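Side-chain contacts in 2,3-dihydroxybenzoate-AMP ligase (Mycobacterium smegmatis, PDB 5KEI), which belongs to the ANL clan of AMP-binding enzymes and joins a large AMP-binding region to a smaller C-terminal domain: residues 100-105 with 109-114; 239-244 with 348-353; 308-313 with 338-343. All coordinates share one frame; numbering follows the deposited sequence.

Contact 1. Residues 100-105 with 109-114; sequences VQLPNT and AVALFG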
loop_
_atom_site.group_PDB
_atom_site.type_symbol
_atom_site.label_atom_id
_atom_site.label_comp_id
_atom_site.label_asym_id
_atom_site.label_seq_id
_atom_site.Cartn_x
_atom_site.Cartn_y
_atom_site.Cartn_z
ATOM N N VAL A 100 -2.435 -12.998 -3.450
ATOM C CA VAL A 100 -2.781 -12.756 -4.849
ATOM C C VAL A 100 -1.673 -12.005 -5.612
ATOM O O VAL A 100 -1.195 -10.956 -5.165
ATOM C CB VAL A 100 -4.093 -11.960 -4.954
ATOM C CG1 VAL A 100 -4.483 -11.757 -6.409
ATOM C CG2 VAL A 100 -5.185 -12.664 -4.186
ATOM N N GLN A 101 -1.276 -12.554 -6.758
ATOM C CA GLN A 101 -0.266 -11.939 -7.615
ATOM C C GLN A 101 -0.633 -12.138 -9.082
ATOM O O GLN A 101 -0.257 -13.131 -9.697
ATOM C CB GLN A 101 1.125 -12.519 -7.327
ATOM C CG GLN A 101 2.243 -11.873 -8.156
ATOM C CD GLN A 101 3.647 -12.318 -7.752
ATOM O OE1 GLN A 101 3.988 -13.510 -7.790
ATOM N NE2 GLN A 101 4.468 -11.351 -7.359
ATOM N N LEU A 102 -1.375 -11.188 -9.637
ATOM C CA LEU A 102 -1.873 -11.292 -10.999
ATOM C C LEU A 102 -1.472 -10.094 -11.873
ATOM O O LEU A 102 -1.419 -8.956 -11.399
ATOM C CB LEU A 102 -3.396 -11.424 -10.989
ATOM C CG LEU A 102 -4.004 -12.695 -10.393
ATOM C CD1 LEU A 102 -5.512 -12.582 -10.429
ATOM C CD2 LEU A 102 -3.551 -13.893 -11.197
ATOM N N PRO A 103 -1.207 -10.354 -13.164
ATOM C CA PRO A 103 -0.942 -9.322 -14.174
ATOM C C PRO A 103 -2.155 -8.415 -14.398
ATOM O O PRO A 103 -3.232 -8.733 -13.912
ATOM C CB PRO A 103 -0.640 -10.138 -15.428
ATOM C CG PRO A 103 -1.353 -11.449 -15.199
ATOM C CD PRO A 103 -1.193 -11.711 -13.745
ATOM N N ASN A 104 -1.974 -7.310 -15.121
ATOM C CA ASN A 104 -3.079 -6.405 -15.462
ATOM C C ASN A 104 -3.991 -6.955 -16.552
ATOM O O ASN A 104 -3.798 -6.701 -17.737
ATOM C CB ASN A 104 -2.546 -5.044 -15.892
ATOM C CG ASN A 104 -2.109 -4.211 -14.720
ATOM O OD1 ASN A 104 -1.966 -4.717 -13.592
ATOM N ND2 ASN A 104 -1.906 -2.923 -14.965
ATOM N N THR A 105 -5.003 -7.682 -16.097
ATOM C CA THR A 105 -5.944 -8.441 -16.906
ATOM C C THR A 105 -7.340 -8.120 -16.376
ATOM O O THR A 105 -7.482 -7.777 -15.200
ATOM C CB THR A 105 -5.650 -9.993 -16.813
ATOM O OG1 THR A 105 -6.757 -10.740 -17.312
ATOM C CG2 THR A 105 -5.380 -10.459 -15.341
ATOM N N ALA A 109 -10.036 -8.311 -11.816
ATOM C CA ALA A 109 -11.323 -7.947 -11.227
ATOM C C ALA A 109 -12.149 -9.181 -10.865
ATOM O O ALA A 109 -12.840 -9.179 -9.853
ATOM C CB ALA A 109 -12.138 -7.018 -12.188
ATOM N N VAL A 110 -12.090 -10.221 -11.698
ATOM C CA VAL A 110 -12.816 -11.466 -11.427
ATOM C C VAL A 110 -12.294 -12.112 -10.148
ATOM O O VAL A 110 -13.078 -12.537 -9.303
ATOM C CB VAL A 110 -12.698 -12.466 -12.589
ATOM C CG1 VAL A 110 -13.535 -13.706 -12.315
ATOM C CG2 VAL A 110 -13.090 -11.801 -13.904
ATOM N N ALA A 111 -10.969 -12.147 -9.996
ATOM C CA ALA A 111 -10.342 -12.660 -8.782
ATOM C C ALA A 111 -10.641 -11.819 -7.525
ATOM O O ALA A 111 -10.934 -12.371 -6.462
ATOM C CB ALA A 111 -8.846 -12.766 -8.981
ATOM N N LEU A 112 -10.558 -10.493 -7.633
ATOM C CA LEU A 112 -10.745 -9.644 -6.464
ATOM C C LEU A 112 -12.159 -9.835 -5.867
ATOM O O LEU A 112 -12.298 -10.189 -4.697
ATOM C CB LEU A 112 -10.472 -8.181 -6.828
ATOM C CG LEU A 112 -10.676 -7.126 -5.732
ATOM C CD1 LEU A 112 -9.743 -7.327 -4.534
ATOM C CD2 LEU A 112 -10.523 -5.707 -6.304
ATOM N N PHE A 113 -13.201 -9.649 -6.673
ATOM C CA PHE A 113 -14.562 -9.745 -6.152
ATOM C C PHE A 113 -14.969 -11.203 -5.923
ATOM O O PHE A 113 -15.722 -11.491 -4.996
ATOM C CB PHE A 113 -15.543 -9.020 -7.086
ATOM C CG PHE A 113 -15.354 -7.538 -7.079
ATOM C CD1 PHE A 113 -14.631 -6.907 -8.078
ATOM C CD2 PHE A 113 -15.826 -6.783 -6.027
ATOM C CE1 PHE A 113 -14.423 -5.540 -8.045
ATOM C CE2 PHE A 113 -15.623 -5.422 -5.984
ATOM C CZ PHE A 113 -14.922 -4.802 -6.998
ATOM N N GLY A 114 -14.429 -12.113 -6.736
ATOM C CA GLY A 114 -14.592 -13.538 -6.521
ATOM C C GLY A 114 -14.112 -13.915 -5.137
ATOM O O GLY A 114 -14.845 -14.521 -4.348
#

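Contact 2. Residues 239-244 with 348-353; sequences ELCRLT and GLQQVF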
loop_
_atom_site.group_PDB
_atom_site.type_symbol
_atom_site.label_atom_id
_atom_site.label_comp_id
_atom_site.label_asym_id
_atom_site.label_seq_id
_atom_site.Cartn_x
_atom_site.Cartn_y
_atom_site.Cartn_z
ATOM N N GLU A 239 -15.247 10.795 -6.268
ATOM C CA GLU A 239 -15.969 12.047 -6.190
ATOM C C GLU A 239 -15.041 13.253 -6.389
ATOM O O GLU A 239 -15.391 14.209 -7.077
ATOM C CB GLU A 239 -16.687 12.178 -4.855
ATOM C CG GLU A 239 -17.601 13.392 -4.818
ATOM C CD GLU A 239 -17.885 13.892 -3.413
ATOM O OE1 GLU A 239 -17.826 13.089 -2.448
ATOM O OE2 GLU A 239 -18.160 15.106 -3.281
ATOM N N LEU A 240 -13.863 13.206 -5.780
ATOM C CA LEU A 240 -12.933 14.322 -5.849
ATOM C C LEU A 240 -12.431 14.480 -7.276
ATOM O O LEU A 240 -12.275 15.601 -7.778
ATOM C CB LEU A 240 -11.770 14.118 -4.871
ATOM C CG LEU A 240 -10.656 15.171 -4.763
ATOM C CD1 LEU A 240 -10.047 15.126 -3.371
ATOM C CD2 LEU A 240 -9.565 14.957 -5.818
ATOM N N CYS A 241 -12.195 13.353 -7.935
ATOM C CA CYS A 241 -11.701 13.374 -9.307
ATOM C C CYS A 241 -12.808 13.623 -10.302
ATOM O O CYS A 241 -12.549 13.711 -11.501
ATOM C CB CYS A 241 -10.995 12.065 -9.654
ATOM S SG CYS A 241 -9.468 11.782 -8.723
ATOM N N ARG A 242 -14.039 13.696 -9.799
ATOM C CA ARG A 242 -15.213 14.003 -10.612
ATOM C C ARG A 242 -15.483 12.931 -11.679
ATOM O O ARG A 242 -15.937 13.241 -12.783
ATOM C CB ARG A 242 -15.051 15.389 -11.267
ATOM C CG ARG A 242 -14.572 16.489 -10.306
ATOM C CD ARG A 242 -15.706 17.417 -9.866
ATOM N NE ARG A 242 -15.278 18.384 -8.847
ATOM C CZ ARG A 242 -16.090 19.229 -8.205
ATOM N NH1 ARG A 242 -17.393 19.257 -8.474
ATOM N NH2 ARG A 242 -15.594 20.059 -7.293
ATOM N N LEU A 243 -15.201 11.672 -11.345
ATOM C CA LEU A 243 -15.446 10.551 -12.258
ATOM C C LEU A 243 -16.947 10.368 -12.534
ATOM O O LEU A 243 -17.771 10.453 -11.624
ATOM C CB LEU A 243 -14.874 9.246 -11.686
ATOM C CG LEU A 243 -13.358 9.039 -11.541
ATOM C CD1 LEU A 243 -13.029 7.569 -11.166
ATOM C CD2 LEU A 243 -12.594 9.467 -12.791
ATOM N N THR A 244 -17.295 10.122 -13.792
ATOM C CA THR A 244 -18.676 9.803 -14.148
ATOM C C THR A 244 -18.707 8.484 -14.926
ATOM O O THR A 244 -17.656 7.944 -15.289
ATOM C CB THR A 244 -19.345 10.932 -14.997
ATOM O OG1 THR A 244 -18.743 10.994 -16.294
ATOM C CG2 THR A 244 -19.233 12.306 -14.312
ATOM N N GLY A 348 -4.615 18.715 -17.511
ATOM C CA GLY A 348 -5.374 18.035 -16.474
ATOM C C GLY A 348 -4.530 17.146 -15.574
ATOM O O GLY A 348 -4.935 16.046 -15.231
ATOM N N LEU A 349 -3.355 17.637 -15.202
ATOM C CA LEU A 349 -2.473 16.972 -14.267
ATOM C C LEU A 349 -3.081 17.026 -12.884
ATOM O O LEU A 349 -3.658 18.045 -12.490
ATOM C CB LEU A 349 -1.091 17.636 -14.262
ATOM C CG LEU A 349 -0.164 17.405 -13.062
ATOM C CD1 LEU A 349 0.385 15.975 -13.068
ATOM C CD2 LEU A 349 0.973 18.450 -13.008
ATOM N N GLN A 350 -2.972 15.925 -12.152
ATOM C CA GLN A 350 -3.280 15.948 -10.732
ATOM C C GLN A 350 -2.131 15.315 -9.988
ATOM O O GLN A 350 -1.711 14.212 -10.332
ATOM C CB GLN A 350 -4.570 15.211 -10.434
ATOM C CG GLN A 350 -4.941 15.200 -8.974
ATOM C CD GLN A 350 -6.115 14.304 -8.727
ATOM O OE1 GLN A 350 -6.054 13.114 -9.030
ATOM N NE2 GLN A 350 -7.205 14.862 -8.197
ATOM N N GLN A 351 -1.589 16.015 -8.996
ATOM C CA GLN A 351 -0.536 15.419 -8.189
ATOM C C GLN A 351 -1.171 14.672 -7.027
ATOM O O GLN A 351 -2.139 15.142 -6.397
ATOM C CB GLN A 351 0.475 16.468 -7.700
ATOM C CG GLN A 351 1.306 17.081 -8.837
ATOM C CD GLN A 351 2.727 17.505 -8.427
ATOM O OE1 GLN A 351 3.397 16.819 -7.659
ATOM N NE2 GLN A 351 3.185 18.644 -8.955
ATOM N N VAL A 352 -0.648 13.477 -6.781
ATOM C CA VAL A 352 -1.136 12.637 -5.702
ATOM C C VAL A 352 0.016 12.192 -4.803
ATOM O O VAL A 352 0.938 11.541 -5.257
ATOM C CB VAL A 352 -1.859 11.394 -6.243
ATOM C CG1 VAL A 352 -2.488 10.605 -5.084
ATOM C CG2 VAL A 352 -2.889 11.799 -7.289
ATOM N N PHE A 353 -0.043 12.559 -3.532
ATOM C CA PHE A 353 0.905 12.081 -2.543
ATOM C C PHE A 353 0.140 11.238 -1.548
ATOM O O PHE A 353 -0.587 11.764 -0.696
ATOM C CB PHE A 353 1.628 13.247 -1.862
ATOM C CG PHE A 353 2.360 12.869 -0.606
ATOM C CD1 PHE A 353 3.312 11.859 -0.615
ATOM C CD2 PHE A 353 2.117 13.545 0.585
ATOM C CE1 PHE A 353 3.994 11.513 0.549
ATOM C CE2 PHE A 353 2.795 13.202 1.746
ATOM C CZ PHE A 353 3.738 12.192 1.722
#

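Contact 3. Residues 308-313 with 338-343; sequences LWAQAC and AALVRG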
loop_
_atom_site.group_PDB
_atom_site.type_symbol
_atom_site.label_atom_id
_atom_site.label_comp_id
_atom_site.label_asym_id
_atom_site.label_seq_id
_atom_site.Cartn_x
_atom_site.Cartn_y
_atom_site.Cartn_z
ATOM N N LEU A 308 8.477 10.284 -19.521
ATOM C CA LEU A 308 8.729 9.505 -20.727
ATOM C C LEU A 308 7.600 9.669 -21.757
ATOM O O LEU A 308 7.883 9.892 -22.926
ATOM C CB LEU A 308 8.939 8.026 -20.365
ATOM C CG LEU A 308 9.274 7.067 -21.511
ATOM C CD1 LEU A 308 10.629 7.382 -22.099
ATOM C CD2 LEU A 308 9.186 5.594 -21.081
ATOM N N TRP A 309 6.331 9.589 -21.334
ATOM C CA TRP A 309 5.197 9.784 -22.253
ATOM C C TRP A 309 5.191 11.153 -22.890
ATOM O O TRP A 309 4.837 11.295 -24.053
ATOM C CB TRP A 309 3.845 9.634 -21.554
ATOM C CG TRP A 309 3.412 8.258 -21.207
ATOM C CD1 TRP A 309 4.192 7.150 -21.091
ATOM C CD2 TRP A 309 2.074 7.845 -20.912
ATOM N NE1 TRP A 309 3.423 6.070 -20.744
ATOM C CE2 TRP A 309 2.118 6.470 -20.626
ATOM C CE3 TRP A 309 0.842 8.510 -20.862
ATOM C CZ2 TRP A 309 0.976 5.739 -20.287
ATOM C CZ3 TRP A 309 -0.284 7.790 -20.541
ATOM C CH2 TRP A 309 -0.213 6.412 -20.256
ATOM N N ALA A 310 5.508 12.163 -22.089
ATOM C CA ALA A 310 5.501 13.554 -22.531
ATOM C C ALA A 310 6.513 13.781 -23.660
ATOM O O ALA A 310 6.191 14.362 -24.693
ATOM C CB ALA A 310 5.793 14.480 -21.351
ATOM N N GLN A 311 7.735 13.298 -23.470
ATOM C CA GLN A 311 8.750 13.449 -24.494
ATOM C C GLN A 311 8.595 12.374 -25.564
ATOM O O GLN A 311 9.528 12.084 -26.301
ATOM C CB GLN A 311 10.152 13.417 -23.871
ATOM C CG GLN A 311 10.534 12.113 -23.234
ATOM C CD GLN A 311 11.806 12.211 -22.416
ATOM O OE1 GLN A 311 12.127 13.268 -21.865
ATOM N NE2 GLN A 311 12.539 11.102 -22.330
ATOM N N ALA A 312 7.405 11.787 -25.641
ATOM C CA ALA A 312 7.074 10.840 -26.704
ATOM C C ALA A 312 6.151 11.521 -27.682
ATOM O O ALA A 312 6.014 11.093 -28.822
ATOM C CB ALA A 312 6.426 9.587 -26.147
ATOM N N CYS A 313 5.519 12.591 -27.214
ATOM C CA CYS A 313 4.643 13.409 -28.045
ATOM C C CYS A 313 5.431 14.543 -28.705
ATOM O O CYS A 313 6.093 15.333 -28.025
ATOM C CB CYS A 313 3.490 13.978 -27.208
ATOM S SG CYS A 313 2.142 12.824 -26.907
ATOM N N ALA A 338 6.583 18.590 -14.093
ATOM C CA ALA A 338 5.156 18.915 -14.092
ATOM C C ALA A 338 4.841 19.824 -15.252
ATOM O O ALA A 338 3.826 19.637 -15.935
ATOM C CB ALA A 338 4.738 19.560 -12.794
ATOM N N ALA A 339 5.727 20.797 -15.480
ATOM C CA ALA A 339 5.557 21.745 -16.579
ATOM C C ALA A 339 5.503 21.008 -17.895
ATOM O O ALA A 339 4.592 21.232 -18.706
ATOM C CB ALA A 339 6.696 22.787 -16.596
ATOM N N LEU A 340 6.488 20.134 -18.103
ATOM C CA LEU A 340 6.575 19.338 -19.331
ATOM C C LEU A 340 5.309 18.533 -19.551
ATOM O O LEU A 340 4.730 18.525 -20.637
ATOM C CB LEU A 340 7.769 18.390 -19.291
ATOM C CG LEU A 340 7.955 17.505 -20.526
ATOM C CD1 LEU A 340 8.301 18.367 -21.719
ATOM C CD2 LEU A 340 9.054 16.497 -20.276
ATOM N N VAL A 341 4.881 17.866 -18.491
ATOM C CA VAL A 341 3.713 17.016 -18.558
ATOM C C VAL A 341 2.462 17.779 -18.977
ATOM O O VAL A 341 1.713 17.313 -19.831
ATOM C CB VAL A 341 3.469 16.327 -17.213
ATOM C CG1 VAL A 341 2.043 15.775 -17.136
ATOM C CG2 VAL A 341 4.506 15.245 -17.003
ATOM N N ARG A 342 2.208 18.949 -18.411
ATOM C CA ARG A 342 0.967 19.597 -18.821
ATOM C C ARG A 342 1.177 20.652 -19.903
ATOM O O ARG A 342 0.364 21.545 -20.086
ATOM C CB ARG A 342 0.215 20.173 -17.611
ATOM C CG ARG A 342 0.945 21.109 -16.729
ATOM C CD ARG A 342 0.093 21.382 -15.489
ATOM N NE ARG A 342 -1.237 21.896 -15.824
ATOM C CZ ARG A 342 -1.487 23.135 -16.258
ATOM N NH1 ARG A 342 -0.497 24.015 -16.438
ATOM N NH2 ARG A 342 -2.735 23.494 -16.529
ATOM N N GLY A 343 2.267 20.524 -20.642
ATOM C CA GLY A 343 2.427 21.283 -21.866
ATOM C C GLY A 343 2.434 20.319 -23.036
ATOM O O GLY A 343 2.116 20.681 -24.165
#

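Contact 1. Residues 100-105 with 109-114
Leu102 reaches across to Ala111 within a beta-alpha-beta unit, strand 97-101, helix 107-117 and strand 121-124, whose two strands lie side by side in the seven-stranded mixed sheet. These two residues bury most of the surface here. With chi1 at -67°, CG stands beside the backbone N and anti to the carbonyl carbon, and chi2 at 177° carries CD1 straight on from CA toward the helix. Leu102 CD1 ends 3.6 Å from Ala111 CB, and this is the one close side-chain touch: the helix lies near enough here for methyl to meet methyl. Leu102 also rests on Val147 of the neighbouring strand 145-149, so its side chain packs on both the sheet and the helix.

At the far end of the turn Thr105 and Ala109 lie close by backbone alone. Thr105 O stands 4.3 Å from Ala109 N, without a hydrogen bond between them. Instead the Thr105 side chain serves the helix start: OG1 caps the backbone N of Glu107.

Contact 2. Residues 239-244 with 348-353
Gln350 meets Leu240 and Cys241 where the end of helix 227-240 lies against strand 349-354 of the nine-stranded mixed sheet. The helix closes in a Schellman motif: Arg242 turns to positive phi (64°), and the chain leaves the helix just after Leu240 and Cys241, the two residues on its side of the contact.

From the strand, Gln350 CB points toward the helix end but is still 6.2 Å from Cys241 SG. CG lies anti to the backbone N (chi1 180°), and the chain runs on extended; Gln350 CG still touches neither residue, 5.6 Å from Leu240 CD2. At CD the meeting begins, with Cys241 SG 4.2 Å away. The amide then divides its neighbours. OE1 lies 3.7 Å from Cys241 SG, a van der Waals approach, while its hydrogen bond comes from Gln327 NE2 on the adjoining strand 325-328. NE2 gives its hydrogen bond to Thr363 O and lies 3.4 Å from Leu240 CD2. Bonds at both ends of the amide hold its rotation and satisfy a buried polar group, even though none of them crosses this contact.

The Leu240 side chain slants across that of Gln350, and Tyr362 of strand 360-362 touches both. The Cys241 carbonyl O accepts a hydrogen bond from Arg324 NH2. Its sulfur faces the amide end with little preference between the two polar atoms, and Cys241 SG is 3.9 Å from Gln350 NE2.

Contact 3. Residues 308-313 with 338-343
Ala310 fits its methyl group against Leu340 where the last turn of helix 303-310 comes up to helix 335-344. The helices follow strands 298-301 and 325-328 and link the parallel strands 298-301, 325-328 and 349-354 of the nine-stranded sheet, so the contact joins successive beta-alpha-beta crossovers. Just before Ala310, Trp309 turns its indole elsewhere: NE1 gives a hydrogen bond to Pro282 O, and the ring packs on Thr299 and Leu301 of strand 298-301. Ala310 itself points at the partner helix. Its CB lies 3.8 Å from Leu340 CG and 4.0 Å from Leu340 CD2, so the methyl sits beside the branch point of the leucine. Leu340 offers that branch because its CG is anti to the backbone N (chi1 180°). The backbones are close here, with Ala310 CB 4.3 Å from Val341 CA.

Gln311, the first residue off the helix, lies at the margin, its OE1 4.7 Å from Leu340 CD2, beyond contact. Next, Ala312 N bonds back to Trp309 O at 3.1 Å. Helix 284-294 touches the 308-313 side, where Ala312 packs on its Pro284 and Phe288, and helix 369-374 touches helix 335-344.

All three contacts are buried, but contact 3 lies farthest from the chain's centre and has exposed residues around it, such as Gln311. Contact 1 stands apart, at the seven-stranded sheet and the helix beside it, with no touch to the others. Contacts 2 and 3 share the surroundings of the nine-stranded sheet: helix 335-344 and strand 349-354 follow each other in the chain, and contact 3 is nested inside the loop that contact 2 closes. They touch directly, Leu349 CD2 lying 3.9 Å from Ala338 CB. In chemistry, contacts 1 and 3 both set an alanine methyl against a leucine, one within a single beta-alpha-beta unit and the other between two helices, whereas contact 2 brings a buried amide against a leucine and a sulfur.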